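Local structure of Cys-Gly metallodipeptidase DUG1 (Saccharomyces cerevisiae, 4G1P) at residues K207-T212 and Y410-D415; L440-G445 and G463-M468. The protein hydrolyses the dipeptide Cys-Gly as a zinc- or manganese-dependent peptidase and serves as the catalytic subunit of the complex that degrades glutathione. All blocks are in the same frame, centred on the assembly; numbering follows the deposited sequence.

How the contacts relate
From the N terminus, 207-212 comes first, at the start of strand 210-226. Contact 1 joins it to 410-415, the turn between helix 397-410 and strand 415-419, and so closes a loop of nearly 200 residues. Contact 2 opens only after that and closes a short one: 440-445, just past strand 437-439, rests on 463-468 in helix 458-477. The two contacts follow in series, neither enclosing the other, with centres about 10 Å apart. They also touch. Pro441 packs on Val210, and the Tyr410 ring lies against Thr467. Together they tie both sheets of the chain to helices 397-410 and 458-477.

Contact 1 of 2, residues K207-T212 and Y410-D415; sequences KKPVLT and YGVDPD
Val210 and Asp415 pair in parallel where strands 210-226 and 415-419 begin, and a salt bridge from Lys208 to Asp415 lies beside this backbone pairing. Asp415 N donates to Pro209 O at 3.2 Å. Leu211 N donates to Asp415 O at 2.9 Å. Asp415 thus bonds through both its N and its O to the residues on either side of Val210, the usual register of a parallel bridge. This is the parallel pair in an otherwise antiparallel mixed sheet of the M20 peptidase fold, reached directly from helix 397-410. Gly411, with positive phi, ends the helical run, and the chain then turns into the strand.

Lys208 has CG anti to the backbone N (chi1 -168°), and the extended chain crosses the Asp415 side chain at about a right angle. Its NZ meets Asp415 OD1 at 2.7 Å, some 40° off the plane of the carboxylate. A water accepts weakly from Lys208 NZ and donates to Asp413 O. Lys208 NZ also pairs with Glu286, while Asp415 OD2 accepts from the backbone N of Glu286. Replacing Lys208 by a methionine would probably leave the carboxylates of Asp415 and Glu286 without their shared positive mate.

Apolar contacts join Pro209 and Leu211 to the other segment. Pro209 CG lies 3.8 Å from Tyr410 CB and equally near the start of the ring. Leu211 CG meets Pro414 CG at 3.8 Å.

Contact 2 of 2, residues L440-G445 and G463-M468; sequences LPMGRG and GGMKTM
Met442 swings its chain away from its own backbone N (chi1 173°) and bends at its last torsion (chi3 -88°), which carries its methyl CE onto the backbone of Gly464. Leu440 reaches the same helix with its two methyls, a turn further along. No hydrogen bond links the two segments; the contact is van der Waals packing of buried groups.

Met442 CE lies 3.6 Å from Gly464 CA. The methyl also approaches Met465 N at 3.8 Å, and the methyl of Met468 more loosely. Gly464 presents bare backbone here. A CB on this residue would point toward the loop and run into Met442 CE, so the absence of a side chain lets the methionine sit directly on the helix. This is loop-on-helix packing within the M20 peptidase fold. The Met442 side chain is about 10 Å from a bound zinc ion, beyond the metal's own shell.

Leu440 uses its two branches separately. CD1 meets Met468 CG at 3.8 Å, while CD2 rests on Thr467 CG2 at 4.0 Å. Thr467 turns this methyl toward the leucine and its hydroxyl back to its own helix. There OG1 donates to Gly463 O at 2.8 Å, about 36° off the plane of the carbonyl. Thr467 N reaches the same oxygen from the opposite face. Two donors therefore hold Gly463 O, and the hydroxyl bond probably holds the rotation that offers CG2 to Leu440.

Beyond the two segments, Met442 O accepts from the side chain of Asn460. Met442 and Met468 also pack on Ser144 of helix 135-154, and Thr467 on Thr406 and Val409 of helix 397-410. Leu440 touches Leu211; the loop leaving strand 437-439 thus has strand 210-226 and helix 458-477 as neighbours.

Contact 1 of 2, residues K207-T212 and Y410-D415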
ATOM      1  N   LYS A 207      10.396  -1.882  33.702  1.00 26.39           N
ATOM      2  CA  LYS A 207      10.984  -2.259  34.991  1.00 25.17           C
ATOM      3  C   LYS A 207      10.029  -2.147  36.175  1.00 26.69           C
ATOM      4  O   LYS A 207      10.231  -2.794  37.191  1.00 32.51           O
ATOM      5  CB  LYS A 207      12.204  -1.390  35.278  1.00 28.76           C
ATOM      6  CG  LYS A 207      13.064  -1.078  34.055  1.00 37.37           C
ATOM      7  CD  LYS A 207      13.646   0.333  34.147  1.00 39.24           C
ATOM      8  CE  LYS A 207      14.646   0.582  33.036  1.00 45.40           C
ATOM      9  NZ  LYS A 207      15.664  -0.505  32.997  1.00 49.72           N
ATOM     10  N   LYS A 208       8.997  -1.322  36.047  1.00 26.28           N
ATOM     11  CA  LYS A 208       8.148  -1.000  37.176  1.00 24.47           C
ATOM     12  C   LYS A 208       6.666  -1.001  36.805  1.00 24.79           C
ATOM     13  O   LYS A 208       6.254  -0.295  35.888  1.00 22.06           O
ATOM     14  CB  LYS A 208       8.535   0.368  37.728  1.00 26.87           C
ATOM     15  CG  LYS A 208       7.914   0.684  39.080  1.00 35.55           C
ATOM     16  CD  LYS A 208       8.228   2.108  39.506  1.00 39.06           C
ATOM     17  CE  LYS A 208       7.665   2.421  40.889  1.00 34.14           C
ATOM     18  NZ  LYS A 208       8.041   3.807  41.291  1.00 36.07           N
ATOM     19  N   PRO A 209       5.860  -1.787  37.537  1.00 21.85           N
ATOM     20  CA  PRO A 209       4.417  -1.890  37.303  1.00 20.05           C
ATOM     21  C   PRO A 209       3.710  -0.564  37.516  1.00 21.90           C
ATOM     22  O   PRO A 209       4.222   0.301  38.221  1.00 23.57           O
ATOM     23  CB  PRO A 209       3.959  -2.916  38.347  1.00 19.63           C
ATOM     24  CG  PRO A 209       5.035  -2.928  39.375  1.00 19.40           C
ATOM     25  CD  PRO A 209       6.305  -2.634  38.653  1.00 18.95           C
ATOM     26  N   VAL A 210       2.553  -0.402  36.890  1.00 19.25           N
ATOM     27  CA  VAL A 210       1.805   0.846  36.972  1.00 22.38           C
ATOM     28  C   VAL A 210       0.326   0.550  37.142  1.00 21.06           C
ATOM     29  O   VAL A 210      -0.138  -0.555  36.878  1.00 21.36           O
ATOM     30  CB  VAL A 210       1.982   1.748  35.691  1.00 19.21           C
ATOM     31  CG1 VAL A 210       3.436   1.880  35.308  1.00 18.66           C
ATOM     32  CG2 VAL A 210       1.202   1.194  34.527  1.00 18.01           C
ATOM     33  N   LEU A 211      -0.417   1.541  37.598  1.00 20.13           N
ATOM     34  CA  LEU A 211      -1.860   1.477  37.484  1.00 20.13           C
ATOM     35  C   LEU A 211      -2.279   2.691  36.665  1.00 22.78           C
ATOM     36  O   LEU A 211      -1.703   3.785  36.790  1.00 20.76           O
ATOM     37  CB  LEU A 211      -2.528   1.439  38.859  1.00 22.57           C
ATOM     38  CG  LEU A 211      -2.133   0.226  39.709  1.00 20.99           C
ATOM     39  CD1 LEU A 211      -2.805   0.296  41.048  1.00 22.19           C
ATOM     40  CD2 LEU A 211      -2.494  -1.078  39.007  1.00 20.10           C
ATOM     41  N   THR A 212      -3.257   2.489  35.794  1.00 18.22           N
ATOM     42  CA  THR A 212      -3.543   3.482  34.797  1.00 17.63           C
ATOM     43  C   THR A 212      -4.863   4.149  35.072  1.00 20.33           C
ATOM     44  O   THR A 212      -5.882   3.485  35.210  1.00 23.25           O
ATOM     45  CB  THR A 212      -3.483   2.874  33.393  1.00 19.92           C
ATOM     46  OG1 THR A 212      -2.136   2.456  33.139  1.00 20.30           O
ATOM     47  CG2 THR A 212      -3.892   3.897  32.336  1.00 21.43           C
ATOM     48  N   TYR A 410       4.857  -7.474  43.210  1.00 24.64           N
ATOM     49  CA  TYR A 410       6.106  -6.927  42.686  1.00 23.20           C
ATOM     50  C   TYR A 410       6.979  -6.207  43.720  1.00 25.96           C
ATOM     51  O   TYR A 410       8.021  -5.653  43.371  1.00 32.21           O
ATOM     52  CB  TYR A 410       5.831  -5.988  41.516  1.00 25.64           C
ATOM     53  CG  TYR A 410       5.258  -6.652  40.293  1.00 23.10           C
ATOM     54  CD1 TYR A 410       6.069  -7.365  39.424  1.00 19.08           C
ATOM     55  CD2 TYR A 410       3.900  -6.535  39.989  1.00 21.76           C
ATOM     56  CE1 TYR A 410       5.545  -7.949  38.286  1.00 21.85           C
ATOM     57  CE2 TYR A 410       3.363  -7.122  38.862  1.00 17.43           C
ATOM     58  CZ  TYR A 410       4.189  -7.827  38.009  1.00 22.62           C
ATOM     59  OH  TYR A 410       3.658  -8.411  36.877  1.00 21.75           O
ATOM     60  N   GLY A 411       6.557  -6.202  44.981  1.00 31.76           N
ATOM     61  CA  GLY A 411       7.377  -5.663  46.051  1.00 28.30           C
ATOM     62  C   GLY A 411       7.643  -4.167  46.022  1.00 33.77           C
ATOM     63  O   GLY A 411       8.467  -3.676  46.796  1.00 37.85           O
ATOM     64  N   VAL A 412       6.975  -3.442  45.127  1.00 30.55           N
ATOM     65  CA  VAL A 412       7.028  -1.978  45.115  1.00 30.03           C
ATOM     66  C   VAL A 412       5.626  -1.480  44.875  1.00 32.15           C
ATOM     67  O   VAL A 412       4.768  -2.239  44.447  1.00 34.42           O
ATOM     68  CB  VAL A 412       7.920  -1.415  43.993  1.00 31.84           C
ATOM     69  CG1 VAL A 412       9.381  -1.683  44.274  1.00 37.60           C
ATOM     70  CG2 VAL A 412       7.521  -2.008  42.645  1.00 33.76           C
ATOM     71  N   ASP A 413       5.379  -0.210  45.159  1.00 35.21           N
ATOM     72  CA  ASP A 413       4.086   0.370  44.826  1.00 32.87           C
ATOM     73  C   ASP A 413       4.133   0.835  43.375  1.00 31.79           C
ATOM     74  O   ASP A 413       5.150   1.345  42.910  1.00 35.79           O
ATOM     75  CB  ASP A 413       3.719   1.513  45.781  1.00 31.21           C
ATOM     76  CG  ASP A 413       3.459   1.029  47.210  1.00 41.00           C
ATOM     77  OD1 ASP A 413       2.483   0.272  47.427  1.00 38.36           O
ATOM     78  OD2 ASP A 413       4.224   1.415  48.125  1.00 47.19           O
ATOM     79  N   PRO A 414       3.041   0.635  42.642  1.00 27.05           N
ATOM     80  CA  PRO A 414       3.023   0.989  41.221  1.00 24.13           C
ATOM     81  C   PRO A 414       3.027   2.482  41.021  1.00 24.52           C
ATOM     82  O   PRO A 414       2.459   3.181  41.837  1.00 31.56           O
ATOM     83  CB  PRO A 414       1.680   0.439  40.751  1.00 23.05           C
ATOM     84  CG  PRO A 414       0.839   0.424  41.992  1.00 26.13           C
ATOM     85  CD  PRO A 414       1.774   0.040  43.085  1.00 23.51           C
ATOM     86  N   ASP A 415       3.648   2.966  39.955  1.00 24.72           N
ATOM     87  CA  ASP A 415       3.443   4.340  39.547  1.00 22.51           C
ATOM     88  C   ASP A 415       2.000   4.510  39.111  1.00 25.14           C
ATOM     89  O   ASP A 415       1.351   3.551  38.677  1.00 24.83           O
ATOM     90  CB  ASP A 415       4.378   4.720  38.398  1.00 27.06           C
ATOM     91  CG  ASP A 415       5.798   4.971  38.863  1.00 35.28           C
ATOM     92  OD1 ASP A 415       5.984   5.161  40.084  1.00 42.45           O
ATOM     93  OD2 ASP A 415       6.725   4.986  38.026  1.00 37.01           O
TER
HETATM   94  O   HOH W   1       6.017   3.885  43.873  1.00 36.98           O

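Contact 2 of 2, residues L440-G445 and G463-M468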
ATOM      1  N   LEU A 440      -5.680  -2.216  34.626  1.00 19.80           N
ATOM      2  CA  LEU A 440      -4.636  -3.042  35.239  1.00 18.69           C
ATOM      3  C   LEU A 440      -3.754  -3.664  34.169  1.00 20.13           C
ATOM      4  O   LEU A 440      -3.966  -4.810  33.770  1.00 19.22           O
ATOM      5  CB  LEU A 440      -5.279  -4.183  36.032  1.00 16.75           C
ATOM      6  CG  LEU A 440      -4.665  -4.681  37.340  1.00 16.91           C
ATOM      7  CD1 LEU A 440      -5.187  -6.059  37.657  1.00 11.80           C
ATOM      8  CD2 LEU A 440      -3.150  -4.657  37.336  1.00 18.66           C
ATOM      9  N   PRO A 441      -2.746  -2.919  33.716  1.00 20.33           N
ATOM     10  CA  PRO A 441      -1.847  -3.377  32.647  1.00 19.01           C
ATOM     11  C   PRO A 441      -1.147  -4.683  32.993  1.00 18.47           C
ATOM     12  O   PRO A 441      -0.615  -4.847  34.083  1.00 17.97           O
ATOM     13  CB  PRO A 441      -0.806  -2.260  32.564  1.00 18.88           C
ATOM     14  CG  PRO A 441      -0.805  -1.650  33.925  1.00 22.99           C
ATOM     15  CD  PRO A 441      -2.254  -1.701  34.375  1.00 20.23           C
ATOM     16  N   MET A 442      -1.141  -5.621  32.062  1.00 19.10           N
ATOM     17  CA  MET A 442      -0.367  -6.818  32.283  1.00 16.78           C
ATOM     18  C   MET A 442       1.054  -6.623  31.806  1.00 20.75           C
ATOM     19  O   MET A 442       2.001  -6.784  32.579  1.00 23.50           O
ATOM     20  CB  MET A 442      -0.981  -8.015  31.576  1.00 16.90           C
ATOM     21  CG  MET A 442      -0.115  -9.255  31.645  1.00 13.28           C
ATOM     22  SD  MET A 442      -1.119 -10.715  31.449  1.00 15.10           S
ATOM     23  CE  MET A 442      -1.598 -11.048  33.149  1.00 12.11           C
ATOM     24  N   GLY A 443       1.206  -6.274  30.533  1.00 15.64           N
ATOM     25  CA  GLY A 443       2.520  -6.277  29.920  1.00 17.76           C
ATOM     26  C   GLY A 443       3.366  -5.021  30.052  1.00 21.67           C
ATOM     27  O   GLY A 443       2.993  -4.048  30.726  1.00 19.12           O
ATOM     28  N   ARG A 444       4.522  -5.059  29.387  1.00 20.22           N
ATOM     29  CA  ARG A 444       5.472  -3.954  29.394  1.00 20.87           C
ATOM     30  C   ARG A 444       5.272  -3.055  28.188  1.00 22.76           C
ATOM     31  O   ARG A 444       4.591  -3.426  27.236  1.00 22.03           O
ATOM     32  CB  ARG A 444       6.901  -4.481  29.417  1.00 20.39           C
ATOM     33  CG  ARG A 444       7.120  -5.596  30.419  1.00 20.45           C
ATOM     34  CD  ARG A 444       8.586  -5.899  30.555  1.00 22.16           C
ATOM     35  NE  ARG A 444       8.835  -7.032  31.440  1.00 24.26           N
ATOM     36  CZ  ARG A 444      10.018  -7.626  31.564  1.00 29.46           C
ATOM     37  NH1 ARG A 444      11.056  -7.189  30.852  1.00 29.38           N
ATOM     38  NH2 ARG A 444      10.165  -8.659  32.387  1.00 28.88           N
ATOM     39  N   GLY A 445       5.870  -1.869  28.229  1.00 24.08           N
ATOM     40  CA  GLY A 445       5.657  -0.880  27.187  1.00 21.09           C
ATOM     41  C   GLY A 445       6.442  -1.147  25.919  1.00 22.76           C
ATOM     42  O   GLY A 445       6.362  -0.373  24.967  1.00 23.41           O
ATOM     43  N   GLY A 463       3.102 -12.628  37.013  1.00 20.07           N
ATOM     44  CA  GLY A 463       2.944 -11.509  37.927  1.00 17.50           C
ATOM     45  C   GLY A 463       1.582 -10.848  37.813  1.00 21.66           C
ATOM     46  O   GLY A 463       0.965 -10.483  38.828  1.00 20.99           O
ATOM     47  N   GLY A 464       1.102 -10.709  36.575  1.00 18.81           N
ATOM     48  CA  GLY A 464      -0.165 -10.054  36.320  1.00 14.83           C
ATOM     49  C   GLY A 464      -1.340 -10.886  36.796  1.00 17.44           C
ATOM     50  O   GLY A 464      -2.372 -10.350  37.214  1.00 15.70           O
ATOM     51  N   MET A 465      -1.195 -12.204  36.726  1.00 17.03           N
ATOM     52  CA  MET A 465      -2.273 -13.085  37.152  1.00 17.43           C
ATOM     53  C   MET A 465      -2.418 -13.037  38.661  1.00 18.42           C
ATOM     54  O   MET A 465      -3.526 -12.889  39.194  1.00 18.97           O
ATOM     55  CB  MET A 465      -2.017 -14.516  36.695  1.00 17.10           C
ATOM     56  CG  MET A 465      -2.552 -14.809  35.301  1.00 18.17           C
ATOM     57  SD  MET A 465      -2.309 -16.526  34.792  1.00 17.17           S
ATOM     58  CE  MET A 465      -0.536 -16.542  34.500  1.00 15.70           C
ATOM     59  N   LYS A 466      -1.281 -13.159  39.341  1.00 19.09           N
ATOM     60  CA  LYS A 466      -1.236 -13.073  40.783  1.00 16.52           C
ATOM     61  C   LYS A 466      -1.721 -11.699  41.207  1.00 18.27           C
ATOM     62  O   LYS A 466      -2.406 -11.576  42.216  1.00 18.55           O
ATOM     63  CB  LYS A 466       0.181 -13.341  41.285  1.00 17.55           C
ATOM     64  CG  LYS A 466       0.658 -14.761  40.995  1.00 17.62           C
ATOM     65  CD  LYS A 466       2.113 -14.969  41.373  1.00 19.11           C
ATOM     66  CE  LYS A 466       2.505 -16.445  41.314  1.00 21.47           C
ATOM     67  NZ  LYS A 466       3.905 -16.688  41.754  1.00 20.44           N
ATOM     68  N   THR A 467      -1.396 -10.669  40.427  1.00 15.25           N
ATOM     69  CA  THR A 467      -1.861  -9.329  40.768  1.00 18.10           C
ATOM     70  C   THR A 467      -3.376  -9.216  40.586  1.00 19.68           C
ATOM     71  O   THR A 467      -4.076  -8.592  41.394  1.00 18.46           O
ATOM     72  CB  THR A 467      -1.123  -8.221  39.978  1.00 19.88           C
ATOM     73  OG1 THR A 467       0.259  -8.219  40.340  1.00 18.89           O
ATOM     74  CG2 THR A 467      -1.698  -6.845  40.301  1.00 16.50           C
ATOM     75  N   MET A 468      -3.889  -9.839  39.538  1.00 16.24           N
ATOM     76  CA  MET A 468      -5.326  -9.877  39.344  1.00 17.10           C
ATOM     77  C   MET A 468      -6.002 -10.628  40.497  1.00 18.06           C
ATOM     78  O   MET A 468      -7.074 -10.241  40.967  1.00 20.57           O
ATOM     79  CB  MET A 468      -5.671 -10.552  38.013  1.00 18.05           C
ATOM     80  CG  MET A 468      -5.302  -9.787  36.756  1.00 13.89           C
ATOM     81  SD  MET A 468      -5.635 -10.870  35.344  1.00 20.81           S
ATOM     82  CE  MET A 468      -5.645  -9.745  33.942  1.00 15.54           C
TER